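Local coordinates for transferrin binding protein B (Actinobacillus suis, PDB 3PQU) that binds host transferrin as an outer-membrane lipoprotein receptor and so probably helps the bacterium acquire iron, at residues Ala542-Gly547 with Gly563-Ile568. Sequence-based numbering, arbitrary orientation.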
loop_
_atom_site.group_PDB
_atom_site.type_symbol
_atom_site.label_atom_id
_atom_site.label_comp_id
_atom_site.label_asym_id
_atom_site.label_seq_id
_atom_site.Cartn_x
_atom_site.Cartn_y
_atom_site.Cartn_z
ATOM N N ALA A 542 17.199 -10.079 13.848
ATOM C CA ALA A 542 17.472 -8.838 14.566
ATOM C C ALA A 542 18.907 -8.350 14.395
ATOM O O ALA A 542 19.424 -7.647 15.248
ATOM C CB ALA A 542 17.126 -8.990 16.058
ATOM N N GLY A 543 19.537 -8.705 13.280
ATOM C CA GLY A 543 20.903 -8.288 13.010
ATOM C C GLY A 543 21.088 -6.807 12.712
ATOM O O GLY A 543 22.216 -6.341 12.545
ATOM N N GLU A 544 19.981 -6.076 12.627
ATOM C CA GLU A 544 20.005 -4.630 12.433
ATOM C C GLU A 544 18.989 -3.966 13.353
ATOM O O GLU A 544 17.914 -4.512 13.597
ATOM C CB GLU A 544 19.691 -4.276 10.974
ATOM C CG GLU A 544 20.624 -4.931 9.967
ATOM C CD GLU A 544 20.162 -4.784 8.519
ATOM O OE1 GLU A 544 19.143 -4.106 8.261
ATOM O OE2 GLU A 544 20.830 -5.352 7.628
ATOM N N LEU A 545 19.329 -2.794 13.871
ATOM C CA LEU A 545 18.371 -2.025 14.646
ATOM C C LEU A 545 18.378 -0.589 14.152
ATOM O O LEU A 545 19.342 -0.136 13.524
ATOM C CB LEU A 545 18.687 -2.099 16.142
ATOM C CG LEU A 545 19.876 -1.297 16.675
ATOM C CD1 LEU A 545 19.455 0.129 16.958
ATOM C CD2 LEU A 545 20.397 -1.941 17.937
ATOM N N GLY A 546 17.295 0.120 14.428
ATOM C CA GLY A 546 17.162 1.501 14.014
ATOM C C GLY A 546 16.083 2.154 14.837
ATOM O O GLY A 546 15.276 1.471 15.453
ATOM N N GLY A 547 16.066 3.479 14.855
ATOM C CA GLY A 547 15.083 4.193 15.642
ATOM C C GLY A 547 15.107 5.674 15.358
ATOM O O GLY A 547 15.921 6.158 14.569
ATOM N N GLY A 563 20.624 4.090 12.641
ATOM C CA GLY A 563 20.625 2.669 12.331
ATOM C C GLY A 563 21.952 2.037 12.719
ATOM O O GLY A 563 22.955 2.735 12.835
ATOM N N ALA A 564 21.959 0.724 12.934
ATOM C CA ALA A 564 23.194 0.019 13.264
ATOM C C ALA A 564 23.139 -1.487 13.006
ATOM O O ALA A 564 22.072 -2.112 13.024
ATOM C CB ALA A 564 23.631 0.307 14.710
ATOM N N LYS A 565 24.315 -2.060 12.775
ATOM C CA LYS A 565 24.448 -3.472 12.453
ATOM C C LYS A 565 25.153 -4.241 13.573
ATOM O O LYS A 565 26.093 -3.737 14.195
ATOM C CB LYS A 565 25.226 -3.642 11.149
ATOM C CG LYS A 565 25.032 -4.993 10.496
ATOM C CD LYS A 565 25.929 -5.166 9.289
ATOM C CE LYS A 565 25.595 -6.451 8.541
ATOM N NZ LYS A 565 24.229 -6.422 7.934
ATOM N N ARG A 566 24.696 -5.467 13.815
ATOM C CA ARG A 566 25.261 -6.308 14.865
ATOM C C ARG A 566 26.686 -6.742 14.510
ATOM O O ARG A 566 26.986 -7.001 13.351
ATOM C CB ARG A 566 24.372 -7.534 15.082
ATOM C CG ARG A 566 24.761 -8.373 16.281
ATOM C CD ARG A 566 23.652 -9.349 16.627
ATOM N NE ARG A 566 23.304 -10.191 15.485
ATOM C CZ ARG A 566 22.095 -10.702 15.275
ATOM N NH1 ARG A 566 21.108 -10.449 16.126
ATOM N NH2 ARG A 566 21.873 -11.469 14.215
ATOM N N GLN A 567 27.562 -6.841 15.503
ATOM C CA GLN A 567 28.958 -7.190 15.241
ATOM C C GLN A 567 29.290 -8.615 15.671
ATOM O O GLN A 567 28.532 -9.242 16.415
ATOM C CB GLN A 567 29.883 -6.216 15.969
ATOM C CG GLN A 567 29.537 -4.760 15.739
ATOM C CD GLN A 567 29.778 -4.334 14.302
ATOM O OE1 GLN A 567 30.922 -4.230 13.861
ATOM N NE2 GLN A 567 28.696 -4.087 13.564
ATOM N N ILE A 568 30.424 -9.122 15.196
ATOM C CA ILE A 568 30.943 -10.407 15.652
ATOM C C ILE A 568 32.341 -10.242 16.219
ATOM O O ILE A 568 32.955 -9.178 16.094
ATOM C CB ILE A 568 31.037 -11.451 14.517
ATOM C CG1 ILE A 568 32.136 -11.062 13.526
ATOM C CG2 ILE A 568 29.690 -11.638 13.833
ATOM C CD1 ILE A 568 32.432 -12.129 12.494
HETATM O O HOH W 1 23.296 -8.625 10.375
#
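Three backbone hydrogen bonds join L545 and G543 to A564 and R566, pairing the last two strands of the C-lobe beta barrel as an antiparallel hairpin; the two short segments run at 162° to each other. L545 and A564 form the hydrogen-bonded pair: A564 N reaches L545 O at 2.8 Å, and L545 N donates to A564 O at 3.0 Å, lying in the plane of that carbonyl. Two residues away on each segment, R566 N donates to G543 O at 2.9 Å, close to straight at its hydrogen (166°), although G543 precedes the strand proper. The non-hydrogen-bonded pair E544–K565 sends its side chains to one face of the sheet, where E544 OE2 and K565 NZ make a long salt bridge of 3.6 Å. Each charge has a second partner: the E544 carboxylate takes the backbone N-H groups of E398 and Y399, while K565 NZ donates to N396 O. These bonds tie the barrel wall to residues 396–399 and probably hold the carboxylate's rotation fixed. L545 and A564 point to the other face, where L545 packs on Y439, F469, V471 and F537 and A564 on T467. At G546–G563, where neither residue has a side chain, the CA atoms approach to 4.0 Å. Beyond the strand's start, R566 reaches across to the loop before strand 544-551: with CG anti to its own N (chi1 -172°) and a bend at chi3, its guanidinium is laid flat against G543. NH1 donates to T541 O, and NH2 forms a salt bridge with E24; partners on both terminal nitrogens probably limit the group's rotation, while G543 CA sits over its centre, 3.5 Å from CZ.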